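Local coordinates for protein aspartate aminotransferase (Rhodobacter sphaeroides, PDB 3NRA) that probably transfers the amino group of L-aspartate to 2-oxoglutarate, giving oxaloacetate and L-glutamate, with pyridoxal 5'-phosphate as cofactor, at residues 201-204 with 205-208; 255-258 with 259-262; 303-306 with 307-311. All blocks are in the same frame, centred on the assembly; numbering follows the deposited sequence.

Contact 1: 201-204 with 205-208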
# COMPACT_ATOMS: atom_id res chain seq x y z
N ILE B 201 0.58 0.13 -31.20
CA ILE B 201 0.85 -0.93 -30.24
C ILE B 201 1.76 -1.99 -30.87
O ILE B 201 2.63 -2.55 -30.19
CB ILE B 201 -0.48 -1.55 -29.74
CG1 ILE B 201 -1.24 -0.52 -28.87
CG2 ILE B 201 -0.26 -2.89 -29.01
CD1 ILE B 201 -0.58 -0.18 -27.51
N GLY B 202 1.60 -2.22 -32.17
CA GLY B 202 2.46 -3.13 -32.91
C GLY B 202 3.90 -2.66 -32.95
O GLY B 202 4.83 -3.44 -32.72
N GLN B 203 4.08 -1.37 -33.17
CA GLN B 203 5.41 -0.79 -33.23
C GLN B 203 6.04 -0.70 -31.85
O GLN B 203 7.23 -0.90 -31.71
CB GLN B 203 5.40 0.59 -33.92
CG GLN B 203 6.85 1.22 -34.19
CD GLN B 203 7.68 0.44 -35.21
OE1 GLN B 203 7.30 -0.64 -35.67
NE2 GLN B 203 8.83 1.00 -35.58
N ILE B 204 5.22 -0.43 -30.82
CA ILE B 204 5.72 -0.44 -29.45
C ILE B 204 6.21 -1.84 -29.11
O ILE B 204 7.28 -2.00 -28.56
CB ILE B 204 4.65 0.00 -28.40
CG1 ILE B 204 4.48 1.54 -28.42
CG2 ILE B 204 5.06 -0.46 -26.98
CD1 ILE B 204 3.22 2.03 -27.71
N ALA B 205 5.41 -2.85 -29.45
CA ALA B 205 5.79 -4.22 -29.22
C ALA B 205 7.09 -4.57 -29.95
O ALA B 205 7.98 -5.20 -29.37
CB ALA B 205 4.65 -5.18 -29.65
N ALA B 206 7.19 -4.19 -31.23
CA ALA B 206 8.37 -4.51 -32.06
C ALA B 206 9.62 -3.79 -31.54
O ALA B 206 10.70 -4.39 -31.48
CB ALA B 206 8.11 -4.15 -33.57
N LEU B 207 9.48 -2.53 -31.15
CA LEU B 207 10.64 -1.77 -30.65
C LEU B 207 11.15 -2.36 -29.33
O LEU B 207 12.34 -2.58 -29.16
CB LEU B 207 10.32 -0.29 -30.49
CG LEU B 207 10.17 0.52 -31.78
CD1 LEU B 207 9.55 1.88 -31.47
CD2 LEU B 207 11.52 0.67 -32.54
N ALA B 208 10.22 -2.69 -28.43
CA ALA B 208 10.58 -3.31 -27.14
C ALA B 208 11.32 -4.64 -27.32
O ALA B 208 12.34 -4.89 -26.66
CB ALA B 208 9.35 -3.49 -26.25

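Contact 2: 255-258 with 259-262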
# COMPACT_ATOMS: atom_id res chain seq x y z
N GLU B 255 -15.48 0.36 -12.64
CA GLU B 255 -16.44 -0.32 -11.79
C GLU B 255 -16.73 0.44 -10.47
O GLU B 255 -17.50 -0.05 -9.64
CB GLU B 255 -15.94 -1.74 -11.49
CG GLU B 255 -15.79 -2.65 -12.75
CD GLU B 255 -14.48 -2.48 -13.47
OE1 GLU B 255 -13.74 -1.51 -13.18
OE2 GLU B 255 -14.19 -3.29 -14.37
N SER B 256 -16.09 1.61 -10.29
CA SER B 256 -16.31 2.47 -9.13
C SER B 256 -15.97 1.78 -7.80
O SER B 256 -16.58 2.06 -6.78
CB SER B 256 -17.75 3.03 -9.14
OG SER B 256 -17.91 4.01 -10.17
N LEU B 257 -14.97 0.89 -7.82
CA LEU B 257 -14.57 0.17 -6.59
C LEU B 257 -13.33 0.79 -5.92
O LEU B 257 -12.71 0.16 -5.05
CB LEU B 257 -14.33 -1.31 -6.89
CG LEU B 257 -15.50 -2.10 -7.48
CD1 LEU B 257 -15.18 -3.58 -7.41
CD2 LEU B 257 -16.77 -1.82 -6.75
N SER B 258 -12.99 2.03 -6.27
CA SER B 258 -11.78 2.68 -5.72
C SER B 258 -11.71 2.55 -4.20
O SER B 258 -10.68 2.23 -3.68
CB SER B 258 -11.69 4.16 -6.12
OG SER B 258 -10.50 4.76 -5.58
N GLY B 259 -12.84 2.68 -3.51
CA GLY B 259 -12.88 2.65 -2.03
C GLY B 259 -12.42 1.34 -1.39
O GLY B 259 -12.06 1.32 -0.22
N TYR B 260 -12.44 0.25 -2.17
CA TYR B 260 -11.92 -1.05 -1.72
C TYR B 260 -10.40 -1.20 -1.91
O TYR B 260 -9.80 -2.02 -1.27
CB TYR B 260 -12.66 -2.18 -2.43
CG TYR B 260 -14.15 -2.29 -2.03
CD1 TYR B 260 -14.53 -2.91 -0.86
CD2 TYR B 260 -15.15 -1.83 -2.87
CE1 TYR B 260 -15.91 -3.02 -0.50
CE2 TYR B 260 -16.52 -1.95 -2.53
CZ TYR B 260 -16.88 -2.54 -1.34
OH TYR B 260 -18.22 -2.67 -0.99
N ARG B 261 -9.81 -0.38 -2.80
CA ARG B 261 -8.35 -0.33 -3.03
C ARG B 261 -7.76 -1.67 -3.61
O ARG B 261 -7.00 -2.38 -2.93
CB ARG B 261 -7.61 0.12 -1.76
CG ARG B 261 -6.14 0.66 -2.02
CD ARG B 261 -6.10 2.19 -1.97
NE ARG B 261 -6.98 2.77 -2.96
CZ ARG B 261 -6.68 3.01 -4.23
NH1 ARG B 261 -5.45 2.85 -4.70
NH2 ARG B 261 -7.63 3.45 -5.04
N LEU B 262 -8.09 -1.96 -4.88
CA LEU B 262 -7.71 -3.20 -5.53
C LEU B 262 -7.17 -2.95 -6.91
O LEU B 262 -7.67 -2.10 -7.64
CB LEU B 262 -8.92 -4.16 -5.63
CG LEU B 262 -9.50 -4.56 -4.28
CD1 LEU B 262 -10.92 -5.02 -4.45
CD2 LEU B 262 -8.61 -5.63 -3.62
O HOH W 1 -15.60 3.01 -4.35
O HOH W 2 -10.39 -0.91 -6.31

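Contact 3: 303-306 with 307-311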
# COMPACT_ATOMS: atom_id res chain seq x y z
N GLY B 303 -25.32 -6.55 -19.66
CA GLY B 303 -25.83 -5.20 -20.00
C GLY B 303 -25.46 -4.06 -19.02
O GLY B 303 -25.66 -2.90 -19.35
N TRP B 304 -24.94 -4.40 -17.84
CA TRP B 304 -24.60 -3.37 -16.83
C TRP B 304 -23.41 -2.49 -17.29
O TRP B 304 -23.47 -1.26 -17.24
CB TRP B 304 -24.27 -4.03 -15.49
CG TRP B 304 -23.87 -3.06 -14.41
CD1 TRP B 304 -24.70 -2.30 -13.64
CD2 TRP B 304 -22.53 -2.73 -13.99
NE1 TRP B 304 -23.97 -1.52 -12.78
CE2 TRP B 304 -22.64 -1.79 -12.96
CE3 TRP B 304 -21.26 -3.16 -14.38
CZ2 TRP B 304 -21.52 -1.24 -12.31
CZ3 TRP B 304 -20.13 -2.63 -13.71
CH2 TRP B 304 -20.28 -1.69 -12.70
N MSE B 305 -22.36 -3.15 -17.75
CA MSE B 305 -21.19 -2.48 -18.26
C MSE B 305 -21.54 -1.70 -19.52
O MSE B 305 -21.08 -0.58 -19.73
CB MSE B 305 -20.10 -3.53 -18.56
CG MSE B 305 -18.76 -2.95 -19.05
SE MSE B 305 -18.07 -1.53 -17.89
CE MSE B 305 -18.19 -2.47 -16.36
N GLU B 306 -22.42 -2.29 -20.34
CA GLU B 306 -22.82 -1.70 -21.60
C GLU B 306 -23.62 -0.43 -21.37
O GLU B 306 -23.42 0.56 -22.06
CB GLU B 306 -23.63 -2.71 -22.42
CG GLU B 306 -23.66 -2.42 -23.90
CD GLU B 306 -24.82 -3.17 -24.62
OE1 GLU B 306 -25.26 -4.23 -24.10
OE2 GLU B 306 -25.28 -2.68 -25.66
N ASP B 307 -24.56 -0.47 -20.42
CA ASP B 307 -25.27 0.74 -19.99
C ASP B 307 -24.32 1.78 -19.39
O ASP B 307 -24.44 2.97 -19.67
CB ASP B 307 -26.35 0.42 -18.97
CG ASP B 307 -27.49 -0.35 -19.56
OD1 ASP B 307 -27.88 -0.09 -20.74
OD2 ASP B 307 -28.02 -1.23 -18.84
N ARG B 308 -23.38 1.33 -18.57
CA ARG B 308 -22.44 2.27 -17.95
C ARG B 308 -21.64 3.02 -19.01
O ARG B 308 -21.46 4.21 -18.91
CB ARG B 308 -21.49 1.56 -16.99
CG ARG B 308 -20.29 2.44 -16.53
CD ARG B 308 -19.81 2.08 -15.15
NE ARG B 308 -20.85 2.29 -14.15
CZ ARG B 308 -20.65 2.22 -12.84
NH1 ARG B 308 -19.42 1.99 -12.34
NH2 ARG B 308 -21.66 2.43 -12.01
N ILE B 309 -21.14 2.29 -20.00
CA ILE B 309 -20.38 2.89 -21.12
C ILE B 309 -21.27 3.86 -21.88
O ILE B 309 -20.83 4.95 -22.22
CB ILE B 309 -19.86 1.78 -22.11
CG1 ILE B 309 -18.74 0.96 -21.47
CG2 ILE B 309 -19.41 2.39 -23.42
CD1 ILE B 309 -18.51 -0.41 -22.17
N ALA B 310 -22.54 3.48 -22.11
CA ALA B 310 -23.47 4.36 -22.78
C ALA B 310 -23.74 5.68 -21.97
O ALA B 310 -23.83 6.77 -22.56
CB ALA B 310 -24.84 3.60 -23.10
N ARG B 311 -23.90 5.57 -20.65
CA ARG B 311 -24.17 6.77 -19.84
C ARG B 311 -22.96 7.72 -19.87
O ARG B 311 -23.13 8.94 -19.99
CB ARG B 311 -24.51 6.40 -18.41
CG ARG B 311 -25.88 5.73 -18.24
CD ARG B 311 -26.25 5.61 -16.75
NE ARG B 311 -27.26 4.59 -16.53
CZ ARG B 311 -27.04 3.26 -16.45
NH1 ARG B 311 -25.80 2.74 -16.57
NH2 ARG B 311 -28.07 2.43 -16.24
O HOH W 3 -25.12 0.22 -15.52

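Contact 1: 201-204 with 205-208
Gln203 and Leu207, one helical turn apart, meet through their side chains on one flank of the helix. Gln203 is modelled in two conformers, and its side-chain contacts hold for one of them alone. In that copy CG is trans to the backbone N (chi1 -173°), and the bend at chi2 (67°) turns the amide alongside Leu207. Gln203 CG lies 3.9 Å from Leu207 CD1, and Gln203 NE2 sits 4.1 Å from Leu207 CD2, so both lie beside the isobutyl group at loose van der Waals distance. Gln203 OE1 comes to 4.2 Å from the methyl CB of Ala206.

The helix, 198-211, is the crossover helix of a beta-alpha-beta unit between strands 182-186 and 214-218 in the large PLP-binding domain of a fold-type I aminotransferase. Ile204 turns its side chain onto Phe183 of the first strand and Leu172 of helix 169-177, while Leu207 reaches Glu173 and Phe176 of that same helix.

Leu207 carries CG anti to its carbonyl carbon, beside the backbone N (chi1 -72°), which sets CG over Gln203 O at 3.3 Å. That oxygen of Gln203 accepts the N-H of Leu207 at 2.8 Å between N and O. The small methyls behave likewise: Ala205 CB lies 3.4 Å from Ile201 O, and Ala208 CB packs at 3.4 Å from Ile204 O. Ala205 also touches Leu234.

Contact 2: 255-258 with 259-262
Leu257 and Tyr260 are joined by a tight turn of 3-10 form at 258-260, in the loop that follows the cofactor-bearing lysine of this fold-type I aminotransferase and leads to strand 263-267. Two backbone bonds close it. Tyr260 N donates to Leu257 O at 2.9 Å, from well above the carbonyl plane, and Arg261 N donates to Ser258 O, an oxygen whose position is less certain.

Water carries two further links. One molecule donates to Ser256 O and accepts from Gly259 N, bridging the start of the turn; a second donates to Leu257 O at 2.8 Å and accepts from Leu262 N. Leu257 O is thus gripped by a peptide N-H and by a water.

Apolar contact is slight within the turn: Leu257 CB approaches Tyr260 CD2 at 4.1 Å. The ring also packs on Phe59 and, edge-to-face, on Tyr289 of the second subunit.

The side-chain polar contact belongs to Arg261. Bent at chi2 and chi3, its chain folds back toward Ser258, while NH1 binds OP3 of the lysine-PLP residue at position 253, helping to anchor the cofactor phosphate. NE is buried and has no partner in the model. Ser258 OG, placed trans to its backbone N (chi1 -179°), meets the guanidinium edge in plane, where Arg261 NH2 gives it a weak, bent bond of 3.2 Å (133° at the hydrogen).

Contact 3: 303-306 with 307-311
Arg308 lies alongside Trp304, one turn earlier in the helix, both side chains pointing the same way. Its CB starts 3.5 Å from Trp304 O, the oxygen that also accepts the Arg308 backbone N-H. CG extends anti to the backbone N (chi1 168°), and the chain bends at chi3 to carry NE past the indole, 4.0 Å from Trp304 CZ2. CZ then has CZ2 of Trp304 over the centre of the guanidinium face, at 3.6 Å, with the two planes 44° apart.

These are the first two turns of helix 304-324, with Gly303 at its N-cap, and the arginine ties them to the neighbouring loops. NH1 lies 3.8 Å from Trp304 CH2 and bonds Thr254 O, while NH2, 3.7 Å from Trp304 CZ2, bonds Glu53 O. A leucine here would probably cost these two carbonyl oxygens the guanidinium donors and the indole its flat neighbour.

Met305 (as selenomethionine) sets CG 4.0 Å from Ile309 CD1. A water donates to Trp304 O at 2.8 Å and accepts from Arg311 NH1, linking residues two turns apart.

In the fold
Contacts 2 and 3 adjoin, although their centres lie 18 Å apart: Arg308 NH1 of 303-311 comes within 3.3 Å of Ser256 OG in 255-262, as packing, and Trp304 CH2 packs at 4.2 Å from Glu255 CA. Through Thr254, whose carbonyl Arg308 binds, the start of helix 304-324 reaches the residue directly after the lysine-PLP at position 253, whose phosphate accepts a hydrogen bond from Arg261 of contact 2. Contact 1 stands apart on the crossover helix, its centre 31 Å from that of contact 2 and 32 Å from that of contact 3, with nearest atoms about 19 Å from either. Only contact 2 among the three touches the second subunit.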